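Local coordinates for outer membrane protein Omp121 (Bacteroides thetaiotaomicron, PDB 5FQ8) that probably takes up substrates across the outer membrane as a TonB-dependent transporter, a plug-filled beta barrel that also binds metal ions, at residues M467-N470 with D471-I474; Y754-T757 with G758-V761; N958-E961 with G962-G965. All blocks are in the same frame, centred on the assembly; numbering follows the deposited sequence.

Interaction 1: residues M467-N470 with D471-I474; sequences MPVN and DFNI
Met467 and Ile474 face each other across a tight antiparallel hairpin and exchange two backbone bonds. Met467 N gives its hydrogen to Ile474 O at 3.0 Å, and Ile474 N returns a bond to Met467 O at 3.1 Å. Nearer the turn, Val469 N reaches Phe472 O at 3.2 Å, the longest of the three. Among the side chains, Val469 CG2 rests 3.7 Å from Phe472 CB. The two side chains cross obliquely. Phe472 CG lies opposite its own carbonyl carbon and beside the backbone N (chi1 -73°). Val469 O lies near the plane of the Phe472 ring, at its edge. On the same face, Ile474 CB sits 3.7 Å from Met467 O, while the Met467 thioether leads off from the hairpin. Pro468 is on the other face; its CB lies 3.9 Å from Phe472 O. The chain reverses in a type I' turn from Val469 to Phe472. Its two corner residues, Asn470 and Asp471, both have positive phi, which suits a two-residue beta hairpin. The turn joins strand 446-469 to strand 472-495 at one end of the barrel, probably the periplasmic end, where such receptors have short turns. Strand 513-534 flanks the second strand: Ile474 touches Phe530, Asn473 touches Ser533, and Phe472 meets Trp534 edge-to-face.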
loop_
_atom_site.group_PDB
_atom_site.type_symbol
_atom_site.label_atom_id
_atom_site.label_comp_id
_atom_site.label_asym_id
_atom_site.label_seq_id
_atom_site.Cartn_x
_atom_site.Cartn_y
_atom_site.Cartn_z
ATOM N N MET B 467 43.260 6.252 43.465
ATOM C CA MET B 467 44.353 6.675 44.318
ATOM C C MET B 467 44.831 5.560 45.237
ATOM O O MET B 467 44.016 5.012 45.994
ATOM C CB MET B 467 43.934 7.870 45.161
ATOM C CG MET B 467 44.887 8.160 46.286
ATOM S SD MET B 467 44.108 9.056 47.619
ATOM C CE MET B 467 44.218 10.727 47.033
ATOM N N PRO B 468 46.121 5.225 45.220
ATOM C CA PRO B 468 46.641 4.231 46.162
ATOM C C PRO B 468 46.965 4.834 47.512
ATOM O O PRO B 468 47.480 5.946 47.606
ATOM C CB PRO B 468 47.917 3.739 45.472
ATOM C CG PRO B 468 48.355 4.883 44.653
ATOM C CD PRO B 468 47.095 5.531 44.156
ATOM N N VAL B 469 46.638 4.095 48.571
ATOM C CA VAL B 469 47.060 4.436 49.934
ATOM C C VAL B 469 47.584 3.176 50.611
ATOM O O VAL B 469 46.994 2.105 50.468
ATOM C CB VAL B 469 45.915 5.060 50.759
ATOM C CG1 VAL B 469 45.279 6.196 50.004
ATOM C CG2 VAL B 469 44.876 4.027 51.120
ATOM N N ASN B 470 48.710 3.302 51.318
ATOM C CA ASN B 470 49.311 2.275 52.175
ATOM C C ASN B 470 48.977 0.846 51.777
ATOM O O ASN B 470 48.406 0.109 52.589
ATOM C CB ASN B 470 48.879 2.468 53.634
ATOM C CG ASN B 470 49.011 3.891 54.110
ATOM O OD1 ASN B 470 49.890 4.630 53.675
ATOM N ND2 ASN B 470 48.124 4.288 55.016
ATOM N N ASP B 471 49.303 0.465 50.536
ATOM C CA ASP B 471 49.032 -0.859 49.963
ATOM C C ASP B 471 47.601 -0.985 49.470
ATOM O O ASP B 471 47.331 -1.766 48.556
ATOM C CB ASP B 471 49.309 -2.008 50.940
ATOM C CG ASP B 471 50.676 -1.944 51.530
ATOM O OD1 ASP B 471 51.651 -1.987 50.747
ATOM O OD2 ASP B 471 50.777 -1.868 52.772
ATOM N N PHE B 472 46.674 -0.256 50.072
ATOM C CA PHE B 472 45.319 -0.258 49.555
ATOM C C PHE B 472 45.270 0.411 48.187
ATOM O O PHE B 472 46.242 0.992 47.704
ATOM C CB PHE B 472 44.377 0.463 50.508
ATOM C CG PHE B 472 44.079 -0.301 51.746
ATOM C CD1 PHE B 472 43.216 -1.368 51.714
ATOM C CD2 PHE B 472 44.650 0.058 52.945
ATOM C CE1 PHE B 472 42.919 -2.063 52.854
ATOM C CE2 PHE B 472 44.367 -0.641 54.091
ATOM C CZ PHE B 472 43.502 -1.710 54.043
ATOM N N ASN B 473 44.114 0.314 47.550
ATOM C CA ASN B 473 43.872 1.054 46.326
ATOM C C ASN B 473 42.389 1.337 46.245
ATOM O O ASN B 473 41.572 0.464 46.541
ATOM C CB ASN B 473 44.344 0.292 45.087
ATOM C CG ASN B 473 44.739 1.215 43.963
ATOM O OD1 ASN B 473 44.263 2.343 43.887
ATOM N ND2 ASN B 473 45.616 0.744 43.086
ATOM N N ILE B 474 42.056 2.562 45.863
ATOM C CA ILE B 474 40.679 3.029 45.786
ATOM C C ILE B 474 40.401 3.429 44.349
ATOM O O ILE B 474 41.196 4.152 43.743
ATOM C CB ILE B 474 40.440 4.215 46.735
ATOM C CG1 ILE B 474 40.988 3.894 48.111
ATOM C CG2 ILE B 474 38.980 4.531 46.843
ATOM C CD1 ILE B 474 40.839 5.020 49.071
#

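Interaction 2: residues Y754-T757 with G758-V761; sequences YAIT and GMPV
Met759 lays its CG against the branch point of Ile756, 4.0 Å from Ile756 CB. The sulfur stays beside the isoleucine. Met759 SD stands 4.3 Å from Ile756 CG2 and also 4.3 Å from Ile756 CD1, between its two arms. The first torsion of Met759 (chi1 -46°) puts CG beside its own backbone N and so next to Ile756. The bend at the last torsion (chi3 57°) turns the methyl CE away. In Ile756, CG1 is beside the backbone N and CG2 beside the carbonyl carbon. Next to this apolar pair the backbone closes a turn. Met759 N donates to Ile756 O at 3.3 Å; the bond is weak and bent, with an N-H...O angle of 144°. Met759 CB comes within 3.8 Å of the same oxygen, Ile756 O. Thr757 and Gly758 form the corner of this four-residue turn. The Thr757 hydroxyl is used outside it. Thr757 OG1 bonds to Gly740 O and, weakly, to Leu734 N, so the corner is tied to the neighbouring chain segments. Beyond the turn Val761 O accepts a bond from Asn799 ND2. At the other end, Tyr754 makes a cation-pi contact with Lys765, and its hydroxyl is hydrogen-bonded to a polar side chain of another protein chain. The turn thus leads strand 752-756 toward strand 763-766 in a small antiparallel sheet. Within the turn the contact is one weak backbone bond and apolar packing of Ile756 on Met759. Polar bonds to residues outside it, such as those of Thr757 OG1 and Val761 O, probably fix its position.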
loop_
_atom_site.group_PDB
_atom_site.type_symbol
_atom_site.label_atom_id
_atom_site.label_comp_id
_atom_site.label_asym_id
_atom_site.label_seq_id
_atom_site.Cartn_x
_atom_site.Cartn_y
_atom_site.Cartn_z
ATOM N N TYR B 754 4.812 -23.756 25.665
ATOM C CA TYR B 754 4.189 -22.961 26.709
ATOM C C TYR B 754 5.227 -22.449 27.687
ATOM O O TYR B 754 6.412 -22.712 27.557
ATOM C CB TYR B 754 3.124 -23.781 27.443
ATOM C CG TYR B 754 1.933 -24.085 26.581
ATOM C CD1 TYR B 754 0.929 -23.142 26.402
ATOM C CD2 TYR B 754 1.825 -25.295 25.911
ATOM C CE1 TYR B 754 -0.146 -23.396 25.598
ATOM C CE2 TYR B 754 0.742 -25.559 25.109
ATOM C CZ TYR B 754 -0.237 -24.602 24.955
ATOM O OH TYR B 754 -1.327 -24.846 24.158
ATOM N N ALA B 755 4.754 -21.684 28.660
ATOM C CA ALA B 755 5.465 -21.418 29.900
ATOM C C ALA B 755 4.498 -21.740 31.023
ATOM O O ALA B 755 3.498 -21.047 31.196
ATOM C CB ALA B 755 5.945 -19.975 29.981
ATOM N N ILE B 756 4.781 -22.798 31.766
ATOM C CA ILE B 756 3.884 -23.327 32.781
ATOM C C ILE B 756 4.555 -23.201 34.137
ATOM O O ILE B 756 5.781 -23.226 34.237
ATOM C CB ILE B 756 3.536 -24.782 32.450
ATOM C CG1 ILE B 756 3.199 -24.897 30.973
ATOM C CG2 ILE B 756 2.371 -25.237 33.250
ATOM C CD1 ILE B 756 2.762 -26.267 30.570
ATOM N N THR B 757 3.746 -23.087 35.188
ATOM C CA THR B 757 4.227 -22.548 36.456
ATOM C C THR B 757 5.407 -23.335 37.009
ATOM O O THR B 757 6.499 -22.791 37.166
ATOM C CB THR B 757 3.094 -22.481 37.481
ATOM O OG1 THR B 757 2.260 -21.363 37.185
ATOM C CG2 THR B 757 3.640 -22.283 38.867
ATOM N N GLY B 758 5.220 -24.606 37.329
ATOM C CA GLY B 758 6.321 -25.274 38.002
ATOM C C GLY B 758 7.231 -26.065 37.089
ATOM O O GLY B 758 7.723 -27.125 37.472
ATOM N N MET B 759 7.459 -25.573 35.884
ATOM C CA MET B 759 8.106 -26.315 34.818
ATOM C C MET B 759 9.134 -25.439 34.117
ATOM O O MET B 759 9.126 -24.214 34.274
ATOM C CB MET B 759 7.060 -26.810 33.808
ATOM C CG MET B 759 5.837 -27.440 34.426
ATOM S SD MET B 759 5.077 -28.604 33.313
ATOM C CE MET B 759 6.439 -29.694 33.005
ATOM N N PRO B 760 10.036 -26.030 33.344
ATOM C CA PRO B 760 11.048 -25.225 32.667
ATOM C C PRO B 760 10.429 -24.350 31.600
ATOM O O PRO B 760 9.303 -24.564 31.158
ATOM C CB PRO B 760 11.981 -26.271 32.047
ATOM C CG PRO B 760 11.736 -27.498 32.765
ATOM C CD PRO B 760 10.288 -27.464 33.149
ATOM N N VAL B 761 11.192 -23.344 31.184
ATOM C CA VAL B 761 10.742 -22.497 30.091
ATOM C C VAL B 761 10.632 -23.322 28.827
ATOM O O VAL B 761 11.540 -24.085 28.486
ATOM C CB VAL B 761 11.700 -21.323 29.892
ATOM C CG1 VAL B 761 11.529 -20.784 28.527
ATOM C CG2 VAL B 761 11.415 -20.250 30.886
#

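Interaction 3: residues N958-E961 with G962-G965; sequences NDLE and GNYG
Leu960 and Asn963 form the central bond of a short 3-10 turn. Asn963 N donates to Leu960 O at 2.9 Å. Two weaker bonds of the same three-residue step flank it. Gly962 N points to Asp959 O at 3.1 Å with a bent angle of 135°, and Tyr964 N reaches Glu961 O at 3.4 Å. One water adds to the grip: it accepts from Asp959 N at 2.9 Å and weakly from Gly962 N. Side-chain contact is slight. Leu960 CD1 lies 4.1 Å from Asn963 ND2, and the two side chains cross at about a right angle. The amide of Asn963 turns beside its own backbone N (chi1 -80°), which sets Asn963 ND2 3.7 Å from Leu960 O. Outside partners hold the polar ends. The Asp959 carboxylate takes bonds from Asn98 and Gln99 of the plug sequence, and Tyr964 OH bonds to Thr751 O. Gly962 O is hydrogen-bonded to Thr954 OG1. The turn lies in the long connection between strands 928-941 and 965-966. Leu960 and Glu961 touch Ile744 of strand 741-746, and Asn963 and Tyr964 touch Met753 of strand 752-756.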
loop_
_atom_site.group_PDB
_atom_site.type_symbol
_atom_site.label_atom_id
_atom_site.label_comp_id
_atom_site.label_asym_id
_atom_site.label_seq_id
_atom_site.Cartn_x
_atom_site.Cartn_y
_atom_site.Cartn_z
ATOM N N ASN B 958 15.608 -15.463 16.274
ATOM C CA ASN B 958 16.810 -15.777 17.017
ATOM C C ASN B 958 16.634 -15.636 18.511
ATOM O O ASN B 958 17.628 -15.532 19.220
ATOM C CB ASN B 958 17.938 -14.870 16.557
ATOM C CG ASN B 958 17.730 -13.440 16.979
ATOM O OD1 ASN B 958 16.613 -12.991 17.129
ATOM N ND2 ASN B 958 18.812 -12.720 17.181
ATOM N N ASP B 959 15.405 -15.584 19.011
ATOM C CA ASP B 959 15.263 -15.527 20.455
ATOM C C ASP B 959 14.372 -16.653 20.954
ATOM O O ASP B 959 14.392 -17.757 20.403
ATOM C CB ASP B 959 14.730 -14.171 20.892
ATOM C CG ASP B 959 15.180 -13.812 22.275
ATOM O OD1 ASP B 959 14.711 -14.453 23.219
ATOM O OD2 ASP B 959 16.024 -12.917 22.437
ATOM N N LEU B 960 13.596 -16.386 22.003
ATOM C CA LEU B 960 12.816 -17.439 22.644
ATOM C C LEU B 960 11.848 -18.109 21.682
ATOM O O LEU B 960 11.805 -19.334 21.592
ATOM C CB LEU B 960 12.061 -16.876 23.835
ATOM C CG LEU B 960 11.225 -17.966 24.464
ATOM C CD1 LEU B 960 12.154 -18.903 25.126
ATOM C CD2 LEU B 960 10.315 -17.366 25.468
ATOM N N GLU B 961 11.059 -17.326 20.952
ATOM C CA GLU B 961 10.043 -17.943 20.113
ATOM C C GLU B 961 10.656 -18.809 19.032
ATOM O O GLU B 961 9.970 -19.675 18.498
ATOM C CB GLU B 961 9.147 -16.892 19.477
ATOM C CG GLU B 961 8.234 -16.176 20.460
ATOM C CD GLU B 961 7.457 -15.052 19.844
ATOM O OE1 GLU B 961 7.267 -15.055 18.618
ATOM O OE2 GLU B 961 7.047 -14.154 20.595
ATOM N N GLY B 962 11.933 -18.616 18.720
ATOM C CA GLY B 962 12.575 -19.475 17.749
ATOM C C GLY B 962 12.771 -20.893 18.245
ATOM O O GLY B 962 12.864 -21.832 17.445
ATOM N N ASN B 963 12.819 -21.075 19.560
ATOM C CA ASN B 963 13.062 -22.393 20.110
ATOM C C ASN B 963 11.932 -23.363 19.826
ATOM O O ASN B 963 12.110 -24.561 20.041
ATOM C CB ASN B 963 13.301 -22.294 21.611
ATOM C CG ASN B 963 14.711 -21.851 21.943
ATOM O OD1 ASN B 963 15.665 -22.285 21.318
ATOM N ND2 ASN B 963 14.847 -20.976 22.923
ATOM N N TYR B 964 10.797 -22.885 19.326
ATOM C CA TYR B 964 9.673 -23.766 19.070
ATOM C C TYR B 964 10.023 -24.822 18.040
ATOM O O TYR B 964 9.546 -25.961 18.124
ATOM C CB TYR B 964 8.474 -22.946 18.607
ATOM C CG TYR B 964 7.339 -23.760 18.065
ATOM C CD1 TYR B 964 7.318 -24.152 16.737
ATOM C CD2 TYR B 964 6.292 -24.131 18.877
ATOM C CE1 TYR B 964 6.304 -24.894 16.242
ATOM C CE2 TYR B 964 5.263 -24.872 18.387
ATOM C CZ TYR B 964 5.273 -25.250 17.066
ATOM O OH TYR B 964 4.255 -25.999 16.553
ATOM N N GLY B 965 10.808 -24.466 17.046
ATOM C CA GLY B 965 11.140 -25.434 16.036
ATOM C C GLY B 965 11.437 -24.778 14.714
ATOM O O GLY B 965 11.642 -23.578 14.629
HETATM O O HOH W 1 12.728 -15.664 18.019
#

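In the fold
From the N terminus, interaction 1 comes first and closes a tight hairpin at one end of the barrel wall, between strands 446-469 and 472-495. Interaction 2 follows, turning the chain out of strand 752-756 in a small sheet away from that hairpin. Interaction 3 comes last, in the long connection before strand 965-966. The three are in series: none nests in or crosses another. Interaction 1 is remote, its centre about 49 Å from the centre of each of the other two. Interactions 2 and 3 touch, with Val761 CG1 3.9 Å from Leu960 CD1. Together they join the small sheet to a loop that also reaches the plug.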